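Local coordinates for putative glycosyltransferase (Mannosyltransferase) involved in glycosylating the PBCV-1 major capsid protein (Paramecium bursaria Chlorella virus 1, PDB 2P73) that probably transfers a sugar from a nucleotide-sugar donor during glycosylation of the viral major capsid protein, and binds UDP and manganese in this N-terminal GT-A-like domain, at residues T9-H14 with S60-Q65; G37-Y42 with E68-T73; W75-D80 with V124-K129. One frame throughout, in Å; residues are numbered along the deposited sequence.

Contact 1: T9-H14 with S60-Q65; sequences TILSGH and SWIIQQ. With UDP (uridine-5'-diphosphate), chain C.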
loop_
_atom_site.group_PDB
_atom_site.type_symbol
_atom_site.label_atom_id
_atom_site.label_comp_id
_atom_site.label_asym_id
_atom_site.label_seq_id
_atom_site.Cartn_x
_atom_site.Cartn_y
_atom_site.Cartn_z
ATOM N N THR A 9 -10.775 -4.471 1.394
ATOM C CA THR A 9 -10.588 -4.229 -0.018
ATOM C C THR A 9 -9.138 -3.868 -0.250
ATOM O O THR A 9 -8.635 -2.871 0.280
ATOM C CB THR A 9 -11.502 -3.097 -0.523
ATOM O OG1 THR A 9 -12.853 -3.485 -0.307
ATOM C CG2 THR A 9 -11.321 -2.851 -1.988
ATOM N N ILE A 10 -8.468 -4.707 -1.022
ATOM C CA ILE A 10 -7.110 -4.488 -1.393
ATOM C C ILE A 10 -7.154 -3.732 -2.709
ATOM O O ILE A 10 -7.897 -4.097 -3.609
ATOM C CB ILE A 10 -6.343 -5.832 -1.543
ATOM C CG1 ILE A 10 -6.375 -6.615 -0.215
ATOM C CG2 ILE A 10 -4.925 -5.581 -2.012
ATOM C CD1 ILE A 10 -5.519 -7.896 -0.179
ATOM N N LEU A 11 -6.382 -2.656 -2.806
ATOM C CA LEU A 11 -6.361 -1.856 -4.015
ATOM C C LEU A 11 -4.914 -1.583 -4.450
ATOM O O LEU A 11 -3.986 -1.545 -3.634
ATOM C CB LEU A 11 -7.186 -0.552 -3.848
ATOM C CG LEU A 11 -6.726 0.374 -2.706
ATOM C CD1 LEU A 11 -6.818 1.852 -3.075
ATOM C CD2 LEU A 11 -7.445 0.093 -1.399
ATOM N N SER A 12 -4.732 -1.445 -5.755
ATOM C CA SER A 12 -3.432 -1.163 -6.329
ATOM C C SER A 12 -3.647 -0.497 -7.687
ATOM O O SER A 12 -4.776 -0.176 -8.058
ATOM C CB SER A 12 -2.623 -2.452 -6.448
ATOM O OG SER A 12 -1.273 -2.195 -6.799
ATOM N N GLY A 13 -2.566 -0.288 -8.420
ATOM C CA GLY A 13 -2.644 0.354 -9.715
ATOM C C GLY A 13 -1.259 0.771 -10.144
ATOM O O GLY A 13 -0.397 1.036 -9.303
ATOM N N HIS A 14 -1.042 0.824 -11.451
ATOM C CA HIS A 14 0.261 1.177 -11.986
ATOM C C HIS A 14 0.146 1.769 -13.374
ATOM O O HIS A 14 -0.498 1.187 -14.256
ATOM C CB HIS A 14 1.184 -0.047 -12.021
ATOM C CG HIS A 14 2.591 0.269 -12.416
ATOM N ND1 HIS A 14 3.546 0.684 -11.510
ATOM C CD2 HIS A 14 3.210 0.229 -13.623
ATOM C CE1 HIS A 14 4.692 0.881 -12.138
ATOM N NE2 HIS A 14 4.514 0.612 -13.422
ATOM N N SER A 60 -4.265 7.904 -3.325
ATOM C CA SER A 60 -5.269 8.633 -2.543
ATOM C C SER A 60 -6.514 8.898 -3.361
ATOM O O SER A 60 -7.579 9.215 -2.800
ATOM C CB SER A 60 -4.713 9.940 -1.987
ATOM O OG SER A 60 -3.870 9.653 -0.902
ATOM N N TRP A 61 -6.361 8.768 -4.680
ATOM C CA TRP A 61 -7.455 8.892 -5.621
ATOM C C TRP A 61 -8.089 7.527 -5.956
ATOM O O TRP A 61 -9.305 7.426 -6.122
ATOM C CB TRP A 61 -6.947 9.567 -6.893
ATOM C CG TRP A 61 -8.017 9.807 -7.895
ATOM C CD1 TRP A 61 -8.868 10.890 -7.960
ATOM C CD2 TRP A 61 -8.362 8.958 -8.991
ATOM N NE1 TRP A 61 -9.727 10.754 -9.027
ATOM C CE2 TRP A 61 -9.437 9.581 -9.680
ATOM C CE3 TRP A 61 -7.870 7.731 -9.460
ATOM C CZ2 TRP A 61 -10.032 9.011 -10.815
ATOM C CZ3 TRP A 61 -8.464 7.161 -10.600
ATOM C CH2 TRP A 61 -9.533 7.806 -11.261
ATOM N N ILE A 62 -7.256 6.494 -6.071
ATOM C CA ILE A 62 -7.710 5.137 -6.383
ATOM C C ILE A 62 -8.537 4.579 -5.227
ATOM O O ILE A 62 -9.481 3.832 -5.444
ATOM C CB ILE A 62 -6.499 4.192 -6.728
ATOM C CG1 ILE A 62 -5.774 4.672 -8.003
ATOM C CG2 ILE A 62 -6.941 2.720 -6.875
ATOM C CD1 ILE A 62 -4.301 4.186 -8.127
ATOM N N ILE A 63 -8.202 4.956 -3.995
ATOM C CA ILE A 63 -8.966 4.496 -2.837
ATOM C C ILE A 63 -10.422 4.958 -2.917
ATOM O O ILE A 63 -11.312 4.333 -2.338
ATOM C CB ILE A 63 -8.304 4.889 -1.479
ATOM C CG1 ILE A 63 -8.963 4.123 -0.328
ATOM C CG2 ILE A 63 -8.377 6.385 -1.241
ATOM C CD1 ILE A 63 -8.437 4.460 1.029
ATOM N N GLN A 64 -10.661 6.039 -3.651
ATOM C CA GLN A 64 -12.000 6.583 -3.786
ATOM C C GLN A 64 -12.775 5.859 -4.854
ATOM O O GLN A 64 -13.982 5.748 -4.752
ATOM C CB GLN A 64 -11.934 8.062 -4.103
ATOM C CG GLN A 64 -10.654 8.623 -3.634
ATOM C CD GLN A 64 -10.842 9.851 -2.858
ATOM O OE1 GLN A 64 -10.789 9.821 -1.614
ATOM N NE2 GLN A 64 -11.075 10.974 -3.565
ATOM N N GLN A 65 -12.069 5.392 -5.880
ATOM C CA GLN A 65 -12.615 4.485 -6.867
ATOM C C GLN A 65 -12.977 3.158 -6.184
ATOM O O GLN A 65 -14.062 2.622 -6.402
ATOM C CB GLN A 65 -11.579 4.219 -7.958
ATOM C CG GLN A 65 -11.197 5.415 -8.790
ATOM C CD GLN A 65 -12.120 5.576 -9.979
ATOM O OE1 GLN A 65 -13.276 5.976 -9.828
ATOM N NE2 GLN A 65 -11.619 5.245 -11.176
HETATM N N1 UDP C . 3.877 4.569 -9.697
HETATM C C2 UDP C . 3.436 4.415 -11.008
HETATM N N3 UDP C . 4.323 4.458 -12.044
HETATM C C4 UDP C . 5.664 4.628 -11.799
HETATM C C5 UDP C . 6.112 4.775 -10.476
HETATM C C6 UDP C . 5.160 5.016 -9.479
HETATM O O2 UDP C . 2.261 4.274 -11.294
HETATM O O4 UDP C . 6.427 4.648 -12.767
HETATM C "C1'" UDP C . 2.887 4.519 -8.603
HETATM C "C2'" UDP C . 2.482 3.064 -8.446
HETATM O "O2'" UDP C . 1.084 3.016 -8.267
HETATM C "C3'" UDP C . 3.250 2.593 -7.225
HETATM C "C4'" UDP C . 3.532 3.876 -6.441
HETATM O "O4'" UDP C . 3.413 4.954 -7.357
HETATM O "O3'" UDP C . 2.487 1.652 -6.504
HETATM C "C5'" UDP C . 4.911 3.932 -5.806
HETATM O "O5'" UDP C . 5.883 3.678 -6.795
HETATM P PA UDP C . 7.190 2.836 -6.428
HETATM O O1A UDP C . 6.812 1.545 -5.801
HETATM O O2A UDP C . 8.096 2.633 -7.562
HETATM O O3A UDP C . 7.906 3.700 -5.254
HETATM P PB UDP C . 9.034 3.112 -4.267
HETATM O O1B UDP C . 8.525 2.083 -3.316
HETATM O O2B UDP C . 10.094 2.443 -5.058
HETATM O O3B UDP C . 9.583 4.234 -3.443
#
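Leu-11 reaches from strand 9-13 onto helix 60-65 and meets it with a single methyl, CD1, which settles over the helix backbone where Ile-62 passes into Ile-63. Its CG stands between the backbone N and the carbonyl carbon (chi1 59°), and CD1 comes to 3.4 Å from Ile-63 CA, a close approach for two carbons. The same methyl lies 3.7 Å from Ile-63 CB and 3.9 Å from Ile-62 CG2, so one leucine tip is shared by two consecutive isoleucines. Ser-12 turns its side chain away from the helix, where OG bonds to the backbone O of Leu-79; its own carbonyl O faces the helix, 3.8 Å from Ile-62 CG2. At Gly-13 the chain runs past the other end of Ile-62, with CA 4.5 Å from CD1, and its carbonyl O accepts a 2.7 Å hydrogen bond from O2' of UDP. His-14 then lays a ring face against the uracil, CE1 lying 3.6 Å from UDP N3, while its ND1 is hydrogen-bonded to Ser-81 OG. The N-to-C directions of the two segments differ by 131°; the helix packs on the sheet as an apolar layer of the GT-A-like fold. Strands 39-43 and 75-79 flank strand 8-13 in the sheet, and helix 132-140 packs against helix 59-69 through Ser-60 and Ile-63.

Contact 2: G37-Y42 with E68-T73; sequences GYNFYY and EKFPST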
loop_
_atom_site.group_PDB
_atom_site.type_symbol
_atom_site.label_atom_id
_atom_site.label_comp_id
_atom_site.label_asym_id
_atom_site.label_seq_id
_atom_site.Cartn_x
_atom_site.Cartn_y
_atom_site.Cartn_z
ATOM N N GLY A 37 -11.519 -14.228 0.180
ATOM C CA GLY A 37 -12.774 -13.479 0.032
ATOM C C GLY A 37 -12.606 -11.967 0.173
ATOM O O GLY A 37 -13.576 -11.248 0.464
ATOM N N TYR A 38 -11.391 -11.465 -0.038
ATOM C CA TYR A 38 -11.183 -10.011 -0.034
ATOM C C TYR A 38 -11.584 -9.411 -1.375
ATOM O O TYR A 38 -11.420 -10.051 -2.411
ATOM C CB TYR A 38 -9.721 -9.646 0.245
ATOM C CG TYR A 38 -9.152 -10.240 1.505
ATOM C CD1 TYR A 38 -9.901 -10.289 2.684
ATOM C CD2 TYR A 38 -7.858 -10.738 1.526
ATOM C CE1 TYR A 38 -9.370 -10.825 3.842
ATOM C CE2 TYR A 38 -7.311 -11.275 2.684
ATOM C CZ TYR A 38 -8.074 -11.313 3.830
ATOM O OH TYR A 38 -7.542 -11.842 4.963
ATOM N N ASN A 39 -12.100 -8.188 -1.362
ATOM C CA ASN A 39 -12.316 -7.478 -2.609
ATOM C C ASN A 39 -10.991 -6.985 -3.148
ATOM O O ASN A 39 -10.080 -6.638 -2.384
ATOM C CB ASN A 39 -13.293 -6.305 -2.436
ATOM C CG ASN A 39 -14.584 -6.707 -1.749
ATOM O OD1 ASN A 39 -14.980 -6.088 -0.764
ATOM N ND2 ASN A 39 -15.245 -7.744 -2.261
ATOM N N PHE A 40 -10.882 -6.952 -4.468
ATOM C CA PHE A 40 -9.672 -6.493 -5.102
ATOM C C PHE A 40 -10.009 -5.373 -6.063
ATOM O O PHE A 40 -10.785 -5.574 -7.006
ATOM C CB PHE A 40 -8.987 -7.637 -5.849
ATOM C CG PHE A 40 -7.714 -7.222 -6.549
ATOM C CD1 PHE A 40 -6.747 -6.466 -5.882
ATOM C CD2 PHE A 40 -7.482 -7.585 -7.866
ATOM C CE1 PHE A 40 -5.576 -6.068 -6.518
ATOM C CE2 PHE A 40 -6.302 -7.213 -8.509
ATOM C CZ PHE A 40 -5.350 -6.450 -7.834
ATOM N N TYR A 41 -9.450 -4.185 -5.820
ATOM C CA TYR A 41 -9.598 -3.107 -6.790
ATOM C C TYR A 41 -8.266 -2.741 -7.435
ATOM O O TYR A 41 -7.305 -2.400 -6.733
ATOM C CB TYR A 41 -10.271 -1.871 -6.188
ATOM C CG TYR A 41 -10.548 -0.837 -7.240
ATOM C CD1 TYR A 41 -11.715 -0.890 -7.995
ATOM C CD2 TYR A 41 -9.626 0.161 -7.518
ATOM C CE1 TYR A 41 -11.967 0.030 -8.978
ATOM C CE2 TYR A 41 -9.864 1.082 -8.512
ATOM C CZ TYR A 41 -11.035 1.014 -9.239
ATOM O OH TYR A 41 -11.277 1.935 -10.223
ATOM N N TYR A 42 -8.221 -2.819 -8.768
ATOM C CA TYR A 42 -7.055 -2.408 -9.538
ATOM C C TYR A 42 -7.408 -1.291 -10.506
ATOM O O TYR A 42 -8.298 -1.439 -11.340
ATOM C CB TYR A 42 -6.470 -3.587 -10.313
ATOM C CG TYR A 42 -5.022 -3.384 -10.694
ATOM C CD1 TYR A 42 -4.008 -3.624 -9.780
ATOM C CD2 TYR A 42 -4.671 -2.937 -11.966
ATOM C CE1 TYR A 42 -2.674 -3.441 -10.122
ATOM C CE2 TYR A 42 -3.338 -2.748 -12.321
ATOM C CZ TYR A 42 -2.349 -3.008 -11.396
ATOM O OH TYR A 42 -1.035 -2.820 -11.743
ATOM N N GLU A 68 -16.100 3.490 -4.010
ATOM C CA GLU A 68 -17.346 3.589 -4.743
ATOM C C GLU A 68 -17.723 2.217 -5.302
ATOM O O GLU A 68 -18.890 1.867 -5.337
ATOM C CB GLU A 68 -17.232 4.644 -5.856
ATOM N N LYS A 69 -16.737 1.432 -5.721
ATOM C CA LYS A 69 -17.015 0.054 -6.126
ATOM C C LYS A 69 -17.400 -0.859 -4.954
ATOM O O LYS A 69 -18.269 -1.706 -5.093
ATOM C CB LYS A 69 -15.854 -0.563 -6.921
ATOM C CG LYS A 69 -16.337 -1.744 -7.743
ATOM C CD LYS A 69 -15.234 -2.500 -8.456
ATOM C CE LYS A 69 -15.884 -3.583 -9.338
ATOM N NZ LYS A 69 -14.903 -4.320 -10.190
ATOM N N PHE A 70 -16.758 -0.679 -3.805
ATOM C CA PHE A 70 -16.977 -1.560 -2.663
ATOM C C PHE A 70 -17.442 -0.826 -1.387
ATOM O O PHE A 70 -16.727 -0.825 -0.384
ATOM C CB PHE A 70 -15.710 -2.393 -2.384
ATOM C CG PHE A 70 -15.282 -3.276 -3.534
ATOM C CD1 PHE A 70 -16.027 -4.396 -3.892
ATOM C CD2 PHE A 70 -14.119 -2.993 -4.247
ATOM C CE1 PHE A 70 -15.615 -5.227 -4.955
ATOM C CE2 PHE A 70 -13.695 -3.802 -5.290
ATOM C CZ PHE A 70 -14.445 -4.921 -5.653
ATOM N N PRO A 71 -18.660 -0.232 -1.411
ATOM C CA PRO A 71 -19.126 0.652 -0.319
ATOM C C PRO A 71 -19.184 0.018 1.077
ATOM O O PRO A 71 -19.142 0.730 2.079
ATOM C CB PRO A 71 -20.534 1.069 -0.766
ATOM C CG PRO A 71 -20.945 0.041 -1.798
ATOM C CD PRO A 71 -19.673 -0.373 -2.473
ATOM N N SER A 72 -19.263 -1.303 1.143
ATOM C CA SER A 72 -19.383 -1.984 2.430
ATOM C C SER A 72 -18.047 -2.254 3.158
ATOM O O SER A 72 -18.051 -2.803 4.268
ATOM C CB SER A 72 -20.203 -3.260 2.250
ATOM O OG SER A 72 -21.524 -2.914 1.835
ATOM N N THR A 73 -16.927 -1.865 2.527
ATOM C CA THR A 73 -15.562 -2.107 3.040
ATOM C C THR A 73 -15.344 -1.462 4.391
ATOM O O THR A 73 -15.748 -0.316 4.594
ATOM C CB THR A 73 -14.507 -1.510 2.094
ATOM O OG1 THR A 73 -14.694 -2.035 0.780
ATOM C CG2 THR A 73 -13.094 -1.828 2.568
#
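Lys-69, at the end of helix 59-69, sends its extended chain past Tyr-41, and CD meets the edge of the tyrosine ring in its plane, 3.9 Å from CD1. Phe-70, the first residue to leave the helix, carries most of the contact. Its CG is anti to the carbonyl carbon (chi1 -60°), which places the ring flat against the Asn-39 side chain. Amide and ring planes are only 5° apart, and Asn-39 CB sits 3.5 Å from the Phe-70 ring centroid, 6° off the normal, in a CH-pi contact. Lys-69 CG lies over the opposite face, so the phenyl sits between it and the Asn-39 CB and amide. At the ring's rim CE2 lies 4.0 Å from Tyr-41 CB; Phe-40 O is 3.8 Å from Phe-70 CE2. A type I turn from Phe-70 leads to Thr-73, whose N and OG1 both bond to Phe-70 O, OG1 at 2.6 Å on a lone pair in the carbonyl plane. No hydrogen bond joins 37-42 to 68-73 directly: the helix end is held against the edge strand by stacking and apolar packing, and the polar connection runs through Thr-9 OG1 of strand 8-13, bonded to Thr-73 OG1 and weakly to Asn-39 OD1.

Contact 3: W75-D80 with V124-K129; sequences WFLWLD and VKFVHK. With MN (manganese (II) ion), chain B; UDP (uridine-5'-diphosphate), chain C.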
loop_
_atom_site.group_PDB
_atom_site.type_symbol
_atom_site.label_atom_id
_atom_site.label_comp_id
_atom_site.label_asym_id
_atom_site.label_seq_id
_atom_site.Cartn_x
_atom_site.Cartn_y
_atom_site.Cartn_z
ATOM N N TRP A 75 -11.914 -1.828 5.940
ATOM C CA TRP A 75 -10.511 -1.462 5.789
ATOM C C TRP A 75 -10.091 -1.495 4.315
ATOM O O TRP A 75 -10.332 -2.486 3.610
ATOM C CB TRP A 75 -9.620 -2.393 6.606
ATOM C CG TRP A 75 -9.741 -2.199 8.099
ATOM C CD1 TRP A 75 -10.497 -2.940 8.964
ATOM C CD2 TRP A 75 -9.069 -1.210 8.896
ATOM N NE1 TRP A 75 -10.343 -2.467 10.252
ATOM C CE2 TRP A 75 -9.483 -1.400 10.236
ATOM C CE3 TRP A 75 -8.155 -0.180 8.607
ATOM C CZ2 TRP A 75 -9.013 -0.603 11.287
ATOM C CZ3 TRP A 75 -7.696 0.620 9.653
ATOM C CH2 TRP A 75 -8.128 0.400 10.978
ATOM N N PHE A 76 -9.497 -0.406 3.839
ATOM C CA PHE A 76 -8.899 -0.402 2.495
ATOM C C PHE A 76 -7.416 -0.629 2.658
ATOM O O PHE A 76 -6.780 -0.021 3.531
ATOM C CB PHE A 76 -9.153 0.912 1.761
ATOM C CG PHE A 76 -10.619 1.198 1.509
ATOM C CD1 PHE A 76 -11.248 0.740 0.348
ATOM C CD2 PHE A 76 -11.360 1.940 2.427
ATOM C CE1 PHE A 76 -12.587 1.010 0.111
ATOM C CE2 PHE A 76 -12.716 2.211 2.195
ATOM C CZ PHE A 76 -13.325 1.743 1.026
ATOM N N LEU A 77 -6.864 -1.522 1.848
ATOM C CA LEU A 77 -5.446 -1.818 1.931
ATOM C C LEU A 77 -4.751 -1.491 0.626
ATOM O O LEU A 77 -4.980 -2.157 -0.394
ATOM C CB LEU A 77 -5.189 -3.268 2.349
ATOM C CG LEU A 77 -3.736 -3.753 2.296
ATOM C CD1 LEU A 77 -2.802 -2.913 3.201
ATOM C CD2 LEU A 77 -3.627 -5.257 2.625
ATOM N N TRP A 78 -3.906 -0.456 0.674
ATOM C CA TRP A 78 -3.083 -0.086 -0.447
ATOM C C TRP A 78 -1.810 -0.923 -0.444
ATOM O O TRP A 78 -1.120 -1.020 0.573
ATOM C CB TRP A 78 -2.701 1.397 -0.422
ATOM C CG TRP A 78 -1.702 1.696 -1.514
ATOM C CD1 TRP A 78 -0.325 1.805 -1.385
ATOM C CD2 TRP A 78 -1.988 1.893 -2.899
ATOM N NE1 TRP A 78 0.240 2.069 -2.611
ATOM C CE2 TRP A 78 -0.751 2.107 -3.559
ATOM C CE3 TRP A 78 -3.171 1.907 -3.656
ATOM C CZ2 TRP A 78 -0.670 2.336 -4.946
ATOM C CZ3 TRP A 78 -3.083 2.142 -5.029
ATOM C CH2 TRP A 78 -1.847 2.366 -5.654
ATOM N N LEU A 79 -1.543 -1.545 -1.589
ATOM C CA LEU A 79 -0.281 -2.215 -1.854
ATOM C C LEU A 79 0.302 -1.615 -3.113
ATOM O O LEU A 79 -0.369 -1.511 -4.151
ATOM C CB LEU A 79 -0.481 -3.710 -2.079
ATOM C CG LEU A 79 -1.153 -4.552 -1.008
ATOM C CD1 LEU A 79 -1.304 -5.964 -1.498
ATOM C CD2 LEU A 79 -0.383 -4.499 0.298
ATOM N N ASP A 80 1.549 -1.182 -3.009
ATOM C CA ASP A 80 2.279 -0.712 -4.166
ATOM C C ASP A 80 2.343 -1.821 -5.210
ATOM O O ASP A 80 2.356 -3.019 -4.876
ATOM C CB ASP A 80 3.687 -0.330 -3.766
ATOM C CG ASP A 80 3.827 1.145 -3.372
ATOM O OD1 ASP A 80 2.853 1.917 -3.386
ATOM O OD2 ASP A 80 4.949 1.556 -3.042
ATOM N N VAL A 124 2.648 -0.282 1.820
ATOM C CA VAL A 124 1.548 -1.080 2.359
ATOM C C VAL A 124 0.881 -0.197 3.416
ATOM O O VAL A 124 1.528 0.195 4.407
ATOM C CB VAL A 124 2.052 -2.398 2.986
ATOM C CG1 VAL A 124 0.920 -3.152 3.675
ATOM C CG2 VAL A 124 2.731 -3.263 1.943
ATOM N N LYS A 125 -0.391 0.125 3.213
ATOM C CA LYS A 125 -1.082 1.060 4.092
ATOM C C LYS A 125 -2.510 0.601 4.350
ATOM O O LYS A 125 -3.268 0.351 3.413
ATOM C CB LYS A 125 -1.082 2.465 3.486
ATOM C CG LYS A 125 -1.752 3.516 4.357
ATOM C CD LYS A 125 -1.517 4.915 3.812
ATOM C CE LYS A 125 -2.234 5.120 2.487
ATOM N NZ LYS A 125 -2.293 6.557 2.103
ATOM N N PHE A 126 -2.877 0.492 5.623
ATOM C CA PHE A 126 -4.276 0.205 5.978
ATOM C C PHE A 126 -5.028 1.482 6.273
ATOM O O PHE A 126 -4.609 2.256 7.144
ATOM C CB PHE A 126 -4.384 -0.690 7.206
ATOM C CG PHE A 126 -3.970 -2.096 6.963
ATOM C CD1 PHE A 126 -4.911 -3.059 6.646
ATOM C CD2 PHE A 126 -2.631 -2.464 7.061
ATOM C CE1 PHE A 126 -4.525 -4.375 6.434
ATOM C CE2 PHE A 126 -2.239 -3.782 6.843
ATOM C CZ PHE A 126 -3.191 -4.737 6.533
ATOM N N VAL A 127 -6.142 1.691 5.570
ATOM C CA VAL A 127 -6.957 2.886 5.750
ATOM C C VAL A 127 -8.401 2.484 6.104
ATOM O O VAL A 127 -9.098 1.823 5.318
ATOM C CB VAL A 127 -6.961 3.781 4.473
ATOM C CG1 VAL A 127 -7.590 5.131 4.762
ATOM C CG2 VAL A 127 -5.566 3.973 3.914
ATOM N N HIS A 128 -8.840 2.873 7.292
ATOM C CA HIS A 128 -10.196 2.605 7.726
ATOM C C HIS A 128 -11.125 3.456 6.874
ATOM O O HIS A 128 -10.749 4.575 6.471
ATOM C CB HIS A 128 -10.354 2.932 9.210
ATOM C CG HIS A 128 -11.654 2.479 9.801
ATOM N ND1 HIS A 128 -12.792 3.262 9.791
ATOM C CD2 HIS A 128 -11.990 1.336 10.442
ATOM C CE1 HIS A 128 -13.776 2.610 10.383
ATOM N NE2 HIS A 128 -13.315 1.440 10.790
ATOM N N LYS A 129 -12.319 2.921 6.590
ATOM C CA LYS A 129 -13.328 3.619 5.789
ATOM C C LYS A 129 -13.614 5.034 6.264
ATOM O O LYS A 129 -13.953 5.882 5.452
ATOM C CB LYS A 129 -14.657 2.826 5.732
ATOM C CG LYS A 129 -15.355 2.632 7.078
ATOM C CD LYS A 129 -16.789 2.123 6.913
ATOM C CE LYS A 129 -17.395 1.722 8.258
ATOM N NZ LYS A 129 -18.751 1.040 8.135
HETATM MN MN MN B . 6.915 0.444 -3.841
HETATM N N1 UDP C . 3.877 4.569 -9.697
HETATM C C2 UDP C . 3.436 4.415 -11.008
HETATM N N3 UDP C . 4.323 4.458 -12.044
HETATM C C4 UDP C . 5.664 4.628 -11.799
HETATM C C5 UDP C . 6.112 4.775 -10.476
HETATM C C6 UDP C . 5.160 5.016 -9.479
HETATM O O2 UDP C . 2.261 4.274 -11.294
HETATM O O4 UDP C . 6.427 4.648 -12.767
HETATM C "C1'" UDP C . 2.887 4.519 -8.603
HETATM C "C2'" UDP C . 2.482 3.064 -8.446
HETATM O "O2'" UDP C . 1.084 3.016 -8.267
HETATM C "C3'" UDP C . 3.250 2.593 -7.225
HETATM C "C4'" UDP C . 3.532 3.876 -6.441
HETATM O "O4'" UDP C . 3.413 4.954 -7.357
HETATM O "O3'" UDP C . 2.487 1.652 -6.504
HETATM C "C5'" UDP C . 4.911 3.932 -5.806
HETATM O "O5'" UDP C . 5.883 3.678 -6.795
HETATM P PA UDP C . 7.190 2.836 -6.428
HETATM O O1A UDP C . 6.812 1.545 -5.801
HETATM O O2A UDP C . 8.096 2.633 -7.562
HETATM O O3A UDP C . 7.906 3.700 -5.254
HETATM P PB UDP C . 9.034 3.112 -4.267
HETATM O O1B UDP C . 8.525 2.083 -3.316
HETATM O O2B UDP C . 10.094 2.443 -5.058
HETATM O O3B UDP C . 9.583 4.234 -3.443
#
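The Trp-75 indole takes His-128 over one face: His-128 CB lies 3.8 Å from the centroid of the six-membered ring, and the imidazole points its CD2 edge at the indole in a T-shaped pair with planes at 86°. On the same side of the sheet, the Phe-126 ring receives Leu-77 CD1 over its centre, a CH-pi contact of 3.7 Å to the centroid, 6° off the normal. The Phe-76 ring, on the other side, has Lys-129 CA at its edge. These groups decorate two neighbouring antiparallel strands, 75-79 and 124-128, in the central mixed sheet of a GT-A-like fold. Phe-76 and Val-127 form a hydrogen-bonded pair, each N donating to the other's O, as do Trp-78 and Lys-125; Trp-75 with His-128, Leu-77 with Phe-126 and Leu-79 with Val-124 are non-hydrogen-bonded pairs. Leu-79 CD2 and Val-124 CG2, 3.7 Å apart, extend the apolar row beside Leu-77. Lys-125 is buried on the face of Phe-76 and Trp-78, its NZ held by salt bridges to Glu-153 and Glu-135.

Strand 75-79 leads into the DxD motif, where Asp-80 and Asp-82, together with His-195, bind manganese. Asp-80 OD2 coordinates the metal at 2.4 Å alongside the UDP oxygens O1A and O1B, so that the ion bridges the carboxylate and the diphosphate. The Trp-78 indole, its CG anti to the backbone N (chi1 173°), lies with its edge toward the ribose. From there NE1 donates to Asp-80 OD1 at 2.7 Å, nearly in the indole plane and on the anti side of the carboxylate but tilted out of the carboxylate plane, which would fix the rotation of the carboxylate; UDP O3' adds a weak bond of 3.2 Å to the same OD1.

From the N terminus, strand 8-13 enters the sheet first, and contact 1 closes a connection of 45 residues, about half of them helical, by bringing helix 59-69 back against it. Contact 2 starts within that loop, at edge strand 39-43, and closes beyond it at the end of the same helix, so contacts 1 and 2 cross along the chain. Contact 3 follows in series, joining strand 75-79 to strand 124-128 across a helix-free connection. Strand 8-13 lies between strands 39-43 and 75-79, its backbone bonded to both, and so all three contacts meet in one sheet. Contacts 1 and 3 reach UDP from adjacent strand ends, whereas contact 2 lies toward the surface.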